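Side-chain contacts in McyG protein (Microcystis aeruginosa PCC 7806, PDB 4R0M), which probably activates a phenylalanine-like acid as its adenylate, ready for transfer to a peptidyl carrier protein, in microcystin synthesis: residues Gln46-Leu51 against Cys242-Val247; Glu451-Ile456 against Val534-Leu539; Val464-Ala469 against Leu521-Val526. One frame throughout, in Å; residues are numbered along the deposited sequence.

How the contacts relate
Along the chain contact 1 is complete before contacts 2 and 3 begin. It ties the start of helix 48-64 to strand 243-246 of the large mixed sheet and sits across the chain's centre from the other two, its centre about 36 Å from that of contact 2 and about 34 Å from that of contact 3. Contacts 2 and 3 are neighbours, centres about 9 Å apart, and both segments of contact 3 fall in sequence between those of contact 2; Glu453 hydrogen-bonds to Ala469. Contact 1 thus lies in the large N-terminal part of the ANL fold, contacts 2 and 3 in the small C-terminal subdomain, with the active site between the two parts, as in other family members.

Contact 1. Residues Gln46-Leu51 against Cys242-Val247; sequences QSYQDL and CDQIHV
Tyr48 reaches strand 243-246 and the residue just before it through its hydroxyl, which makes two hydrogen bonds. The OH donates to the carbonyl O of Cys242 over a very short 2.5 Å, and accepts from Gln244 NE2 at 3.2 Å along a nearly straight N-H line (175°). Both partners lie at the edge of the phenol ring, in its plane. The Gln244 chain, extended beyond CG (chi2 177°), brings up its amide turned 69° from that plane, with the OH in the amide's own plane. At the other end Gln244 OE1 takes His246 NE2 on a lone pair, 2.7 Å away, consistent with this orientation of the amide. A phenylalanine in place of Tyr48 would probably leave the Cys242 carbonyl without this donor and the Gln244 amide held less firmly.

Tyr48 is the first residue of helix 48-64, where strand 43-47 at the edge of the mixed sheet ends. A capping box shapes this turn: Asp50 N donates to Ser47 OG at 3.2 Å, and Ser47 N returns a weak bond to Asp50 OD2. Ser47 OG also donates to OD2, from above the carboxylate plane.

Apolar cover comes from helix 227-240, where Val238 touches both Tyr48 and Gln244.

Contact 2. Residues Glu451-Ile456 against Val534-Leu539; sequences ELETTI and VQKSKL
Glu453 and Lys536 are the two residues that meet here, and they do so by charge. Their side chains come from opposite directions, one off helix 449-457 and the other off the first turn of helix 536-545, and bridge backbones that stay well apart; the nearest CA atoms, those of Glu453 and Val534, are 11.0 Å from each other. Both helices belong to the small C-terminal subdomain of the ANL fold, and the pair links them beside strand 468-474. The salt bridge runs from Glu453 OE2 to Lys536 NZ at 3.4 Å, with OE1 of the same carboxylate farther from NZ at 4.0 Å. Lys536 gets there with a chain extended all the way beyond CG (chi4 167°), which carries the ammonium group across the gap.

Beside the ionic pair, Lys536 CE stands 3.2 Å from Glu453 OE2, nearer than the nitrogen. The lysine therefore lies with its last methylene as well as its amine against that one oxygen.

Hydrogen bonds belong to the surroundings. The firmer polar hold on Glu453 OE2 is the backbone N of Ala469 in strand 468-474, which donates to it; the longer salt bridge comes second. Within the glutamate's helix, Thr455 OG1 donates to Glu451 O at 2.7 Å from above the carbonyl plane.

With no hydrogen bond between the charged groups, the link is mainly electrostatic. The bond from Ala469 positions the carboxylate, and the side chain of Lys536, about 9 Å from the bound phenylalanyl-adenylate, probably balances the charge of Glu453 at the surface.

Contact 3. Residues Val464-Ala469 against Leu521-Val526; sequences VSYTAA and LERNLV
Tyr466 points its CB toward the loop 521-526, and the ring that follows lies against Val526 first and Arg523 next. With CG anti to the carbonyl carbon (chi1 -61°), ring atom CD1 is brought to Val526 CG2 at 4.1 Å, an apolar contact in which the two side chains cross at about a right angle. One bond farther out, CE1 meets Arg523 CB at 3.9 Å, and CZ lies near Arg523 CB and CD. The arginine climbs past the ring: its CG lies over one face, 4.2 Å above the plane and offset toward the rim. A bend at chi3 (-56°) carries the guanidinium round to the phenol oxygen. At the tip, Arg523 NH1 donates to Tyr466 OH at 3.2 Å with a bent N-H line (141°), the oxygen lying near the guanidinium plane, which is almost perpendicular to the ring. Lys528 adds a cation-pi interaction with the same tyrosine.

Tyr466 lies on the chain that leads into strand 468-474, and Arg523 and Val526 follow strand 517-520. The contact thus joins the approaches to the two outer strands at one end of the three-stranded sheet in the small C-terminal subdomain of this ANL-type adenylation domain.

Contact 1. Residues Gln46-Leu51 against Cys242-Val247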
# COMPACT_ATOMS: atom_id res chain seq x y z
N GLN A 46 -15.08 -2.97 -19.04
CA GLN A 46 -14.47 -4.11 -19.70
C GLN A 46 -14.89 -5.36 -18.93
O GLN A 46 -14.42 -5.59 -17.81
CB GLN A 46 -12.94 -3.97 -19.71
CG GLN A 46 -12.21 -5.04 -20.51
CD GLN A 46 -10.69 -4.89 -20.46
OE1 GLN A 46 -10.11 -4.60 -19.41
NE2 GLN A 46 -10.04 -5.11 -21.60
N SER A 47 -15.78 -6.15 -19.52
CA SER A 47 -16.23 -7.41 -18.92
C SER A 47 -15.06 -8.38 -18.79
O SER A 47 -14.06 -8.26 -19.50
CB SER A 47 -17.36 -8.04 -19.74
OG SER A 47 -16.87 -8.64 -20.93
N TYR A 48 -15.20 -9.35 -17.88
CA TYR A 48 -14.14 -10.34 -17.66
C TYR A 48 -13.82 -11.14 -18.93
O TYR A 48 -12.68 -11.56 -19.12
CB TYR A 48 -14.50 -11.27 -16.50
CG TYR A 48 -14.40 -10.61 -15.15
CD1 TYR A 48 -13.23 -9.98 -14.74
CD2 TYR A 48 -15.48 -10.62 -14.27
CE1 TYR A 48 -13.13 -9.37 -13.50
CE2 TYR A 48 -15.39 -10.02 -13.02
CZ TYR A 48 -14.22 -9.39 -12.65
OH TYR A 48 -14.12 -8.79 -11.41
N GLN A 49 -14.83 -11.32 -19.78
CA GLN A 49 -14.65 -11.93 -21.10
C GLN A 49 -13.77 -11.06 -22.00
O GLN A 49 -12.88 -11.58 -22.68
CB GLN A 49 -16.02 -12.19 -21.75
CG GLN A 49 -15.97 -12.88 -23.11
CD GLN A 49 -15.37 -14.28 -23.04
OE1 GLN A 49 -14.26 -14.51 -23.52
NE2 GLN A 49 -16.10 -15.21 -22.44
N ASP A 50 -14.03 -9.75 -22.01
CA ASP A 50 -13.24 -8.80 -22.79
C ASP A 50 -11.79 -8.72 -22.29
O ASP A 50 -10.86 -8.67 -23.09
CB ASP A 50 -13.86 -7.40 -22.76
CG ASP A 50 -15.21 -7.34 -23.45
OD1 ASP A 50 -15.29 -7.63 -24.66
OD2 ASP A 50 -16.20 -6.96 -22.78
N LEU A 51 -11.63 -8.71 -20.97
CA LEU A 51 -10.31 -8.69 -20.34
C LEU A 51 -9.50 -9.92 -20.76
O LEU A 51 -8.34 -9.79 -21.18
CB LEU A 51 -10.44 -8.62 -18.81
CG LEU A 51 -9.19 -8.86 -17.96
CD1 LEU A 51 -8.21 -7.69 -18.06
CD2 LEU A 51 -9.57 -9.11 -16.51
N CYS A 242 -17.07 -10.68 -9.27
CA CYS A 242 -17.86 -9.50 -8.95
C CYS A 242 -17.36 -8.28 -9.72
O CYS A 242 -16.29 -8.32 -10.33
CB CYS A 242 -17.85 -9.24 -7.45
SG CYS A 242 -16.31 -8.54 -6.79
N ASP A 243 -18.14 -7.20 -9.69
CA ASP A 243 -17.72 -5.94 -10.30
C ASP A 243 -16.57 -5.29 -9.54
O ASP A 243 -16.58 -5.24 -8.30
CB ASP A 243 -18.90 -4.97 -10.38
CG ASP A 243 -19.77 -5.20 -11.61
OD1 ASP A 243 -19.23 -5.57 -12.67
OD2 ASP A 243 -21.00 -4.99 -11.51
N GLN A 244 -15.57 -4.83 -10.28
CA GLN A 244 -14.45 -4.09 -9.69
C GLN A 244 -14.20 -2.76 -10.40
O GLN A 244 -14.28 -2.66 -11.63
CB GLN A 244 -13.17 -4.93 -9.62
CG GLN A 244 -12.56 -5.34 -10.96
CD GLN A 244 -11.25 -6.10 -10.79
OE1 GLN A 244 -10.19 -5.50 -10.64
NE2 GLN A 244 -11.34 -7.42 -10.84
N ILE A 245 -13.91 -1.73 -9.61
CA ILE A 245 -13.70 -0.38 -10.11
C ILE A 245 -12.30 0.10 -9.74
O ILE A 245 -11.84 -0.13 -8.62
CB ILE A 245 -14.77 0.60 -9.56
CG1 ILE A 245 -16.17 0.01 -9.74
CG2 ILE A 245 -14.66 1.95 -10.24
CD1 ILE A 245 -17.21 0.59 -8.81
N HIS A 246 -11.63 0.74 -10.69
CA HIS A 246 -10.30 1.30 -10.47
C HIS A 246 -10.23 2.75 -10.86
O HIS A 246 -10.50 3.12 -12.00
CB HIS A 246 -9.25 0.46 -11.18
CG HIS A 246 -9.08 -0.91 -10.60
ND1 HIS A 246 -8.30 -1.15 -9.52
CD2 HIS A 246 -9.63 -2.14 -10.96
CE1 HIS A 246 -8.35 -2.46 -9.21
NE2 HIS A 246 -9.17 -3.06 -10.09
N VAL A 247 -9.86 3.57 -9.88
CA VAL A 247 -9.78 5.02 -10.04
C VAL A 247 -8.32 5.45 -9.86
O VAL A 247 -7.64 4.93 -8.97
CB VAL A 247 -10.65 5.74 -8.98
CG1 VAL A 247 -10.89 7.20 -9.36
CG2 VAL A 247 -11.98 5.02 -8.78

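Contact 2. Residues Glu451-Ile456 against Val534-Leu539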
# COMPACT_ATOMS: atom_id res chain seq x y z
N GLU A 451 0.44 8.92 16.90
CA GLU A 451 -0.20 9.86 17.83
C GLU A 451 0.37 11.26 17.65
O GLU A 451 -0.38 12.23 17.48
CB GLU A 451 0.01 9.43 19.28
CG GLU A 451 -0.89 8.31 19.77
CD GLU A 451 -0.66 8.00 21.23
OE1 GLU A 451 -0.78 8.92 22.08
OE2 GLU A 451 -0.34 6.83 21.55
N LEU A 452 1.70 11.35 17.67
CA LEU A 452 2.41 12.60 17.46
C LEU A 452 2.01 13.23 16.13
O LEU A 452 1.62 14.40 16.09
CB LEU A 452 3.92 12.39 17.53
CG LEU A 452 4.51 12.02 18.89
CD1 LEU A 452 5.82 11.26 18.73
CD2 LEU A 452 4.69 13.25 19.77
N GLU A 453 2.09 12.43 15.07
CA GLU A 453 1.73 12.87 13.72
C GLU A 453 0.28 13.35 13.62
O GLU A 453 0.01 14.38 13.02
CB GLU A 453 2.01 11.77 12.70
CG GLU A 453 3.48 11.62 12.34
CD GLU A 453 3.86 10.21 11.95
OE1 GLU A 453 2.99 9.44 11.48
OE2 GLU A 453 5.05 9.86 12.10
N THR A 454 -0.64 12.59 14.22
CA THR A 454 -2.06 12.97 14.23
C THR A 454 -2.24 14.31 14.95
O THR A 454 -2.93 15.20 14.46
CB THR A 454 -2.95 11.90 14.90
OG1 THR A 454 -2.71 10.63 14.28
CG2 THR A 454 -4.43 12.24 14.76
N THR A 455 -1.59 14.44 16.11
CA THR A 455 -1.64 15.66 16.91
C THR A 455 -1.12 16.87 16.12
O THR A 455 -1.74 17.94 16.14
CB THR A 455 -0.85 15.51 18.23
OG1 THR A 455 -1.26 14.30 18.89
CG2 THR A 455 -1.09 16.69 19.16
N ILE A 456 -0.00 16.68 15.43
CA ILE A 456 0.58 17.70 14.56
C ILE A 456 -0.40 18.08 13.45
O ILE A 456 -0.58 19.27 13.15
CB ILE A 456 1.92 17.24 13.94
CG1 ILE A 456 2.96 17.00 15.04
CG2 ILE A 456 2.44 18.26 12.94
CD1 ILE A 456 4.00 15.96 14.67
N VAL A 534 4.41 7.59 4.36
CA VAL A 534 5.69 8.26 4.56
C VAL A 534 6.72 7.26 5.09
O VAL A 534 6.52 6.66 6.15
CB VAL A 534 5.56 9.45 5.54
CG1 VAL A 534 6.92 10.07 5.83
CG2 VAL A 534 4.62 10.51 4.98
N GLN A 535 7.79 7.06 4.33
CA GLN A 535 8.88 6.19 4.76
C GLN A 535 9.88 6.96 5.62
O GLN A 535 10.68 7.76 5.12
CB GLN A 535 9.54 5.46 3.57
CG GLN A 535 9.60 6.26 2.28
CD GLN A 535 9.70 5.39 1.04
OE1 GLN A 535 9.73 4.16 1.12
NE2 GLN A 535 9.74 6.04 -0.12
N LYS A 536 9.81 6.71 6.92
CA LYS A 536 10.54 7.47 7.93
C LYS A 536 12.03 7.18 7.95
O LYS A 536 12.82 8.01 8.42
CB LYS A 536 9.93 7.22 9.32
CG LYS A 536 8.50 7.69 9.46
CD LYS A 536 7.87 7.16 10.74
CE LYS A 536 6.36 7.31 10.69
NZ LYS A 536 5.70 6.52 11.78
N SER A 537 12.41 6.01 7.45
CA SER A 537 13.82 5.62 7.34
C SER A 537 14.60 6.56 6.42
O SER A 537 15.70 7.00 6.76
CB SER A 537 13.94 4.17 6.87
OG SER A 537 13.37 3.29 7.82
N LYS A 538 14.02 6.85 5.25
CA LYS A 538 14.63 7.76 4.28
C LYS A 538 14.75 9.19 4.82
O LYS A 538 15.71 9.89 4.51
CB LYS A 538 13.86 7.75 2.96
CG LYS A 538 14.10 6.53 2.10
CD LYS A 538 13.34 6.62 0.78
CE LYS A 538 13.64 5.43 -0.13
NZ LYS A 538 15.02 5.46 -0.69
N LEU A 539 13.76 9.61 5.61
CA LEU A 539 13.77 10.93 6.23
C LEU A 539 14.79 11.03 7.37
O LEU A 539 15.42 12.07 7.55
CB LEU A 539 12.38 11.33 6.73
CG LEU A 539 11.43 11.96 5.71
CD1 LEU A 539 10.05 12.13 6.30
CD2 LEU A 539 11.96 13.30 5.20

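Contact 3. Residues Val464-Ala469 against Leu521-Val526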
# COMPACT_ATOMS: atom_id res chain seq x y z
N VAL A 464 -1.98 17.55 5.63
CA VAL A 464 -2.19 16.17 6.00
C VAL A 464 -1.57 15.18 5.02
O VAL A 464 -1.71 15.31 3.83
CB VAL A 464 -3.69 15.90 6.19
CG1 VAL A 464 -4.00 14.42 6.30
CG2 VAL A 464 -4.19 16.59 7.43
N SER A 465 -0.95 14.16 5.58
CA SER A 465 -0.28 13.09 4.87
C SER A 465 1.18 13.31 4.47
O SER A 465 1.75 12.51 3.80
CB SER A 465 -1.05 12.70 3.64
OG SER A 465 -0.88 13.63 2.62
N TYR A 466 1.77 14.40 4.93
CA TYR A 466 3.17 14.70 4.71
C TYR A 466 3.98 14.82 5.98
O TYR A 466 5.00 15.45 5.97
CB TYR A 466 3.31 15.98 3.93
CG TYR A 466 2.69 15.97 2.59
CD1 TYR A 466 3.36 15.50 1.52
CD2 TYR A 466 1.43 16.45 2.40
CE1 TYR A 466 2.80 15.48 0.29
CE2 TYR A 466 0.87 16.44 1.17
CZ TYR A 466 1.57 15.95 0.12
OH TYR A 466 1.03 15.94 -1.11
N THR A 467 3.50 14.27 7.07
CA THR A 467 4.08 14.49 8.36
C THR A 467 4.75 13.25 8.89
O THR A 467 4.33 12.19 8.61
CB THR A 467 3.02 14.97 9.33
OG1 THR A 467 2.42 16.14 8.81
CG2 THR A 467 3.62 15.31 10.60
N ALA A 468 5.86 13.41 9.59
CA ALA A 468 6.58 12.28 10.18
C ALA A 468 7.20 12.65 11.53
O ALA A 468 7.63 13.78 11.74
CB ALA A 468 7.66 11.79 9.23
N ALA A 469 7.22 11.67 12.43
CA ALA A 469 7.86 11.83 13.73
C ALA A 469 8.79 10.65 14.00
O ALA A 469 8.36 9.49 13.96
CB ALA A 469 6.82 11.96 14.83
N LEU A 521 8.99 20.94 4.57
CA LEU A 521 9.44 20.29 3.35
C LEU A 521 8.51 20.52 2.18
O LEU A 521 7.29 20.58 2.34
CB LEU A 521 9.64 18.79 3.57
CG LEU A 521 11.04 18.33 3.96
CD1 LEU A 521 11.01 16.89 4.44
CD2 LEU A 521 12.01 18.49 2.79
N GLU A 522 9.10 20.67 0.99
CA GLU A 522 8.35 20.71 -0.25
C GLU A 522 7.70 19.34 -0.48
O GLU A 522 8.35 18.30 -0.28
CB GLU A 522 9.23 21.11 -1.44
CG GLU A 522 10.69 20.68 -1.36
CD GLU A 522 11.55 21.60 -0.50
OE1 GLU A 522 12.11 21.11 0.50
OE2 GLU A 522 11.65 22.81 -0.82
N ARG A 523 6.43 19.36 -0.88
CA ARG A 523 5.62 18.15 -1.03
C ARG A 523 6.30 17.07 -1.86
O ARG A 523 6.20 15.88 -1.54
CB ARG A 523 4.25 18.49 -1.63
CG ARG A 523 3.49 19.60 -0.92
CD ARG A 523 2.08 19.80 -1.46
NE ARG A 523 2.05 20.07 -2.90
CZ ARG A 523 1.53 19.25 -3.82
NH1 ARG A 523 0.98 18.10 -3.46
NH2 ARG A 523 1.56 19.59 -5.10
N ASN A 524 7.00 17.50 -2.91
CA ASN A 524 7.67 16.59 -3.85
C ASN A 524 8.89 15.87 -3.28
O ASN A 524 9.40 14.93 -3.90
CB ASN A 524 8.06 17.35 -5.13
CG ASN A 524 6.86 17.80 -5.94
OD1 ASN A 524 5.72 17.75 -5.48
ND2 ASN A 524 7.12 18.26 -7.17
N LEU A 525 9.37 16.31 -2.12
CA LEU A 525 10.57 15.75 -1.52
C LEU A 525 10.31 14.85 -0.30
O LEU A 525 11.24 14.22 0.22
CB LEU A 525 11.58 16.85 -1.17
CG LEU A 525 12.66 17.25 -2.20
CD1 LEU A 525 13.63 16.10 -2.47
CD2 LEU A 525 12.07 17.78 -3.50
N VAL A 526 9.05 14.79 0.14
CA VAL A 526 8.67 13.87 1.21
C VAL A 526 8.56 12.45 0.64
O VAL A 526 7.68 12.18 -0.18
CB VAL A 526 7.33 14.28 1.88
CG1 VAL A 526 6.99 13.33 3.02
CG2 VAL A 526 7.41 15.71 2.39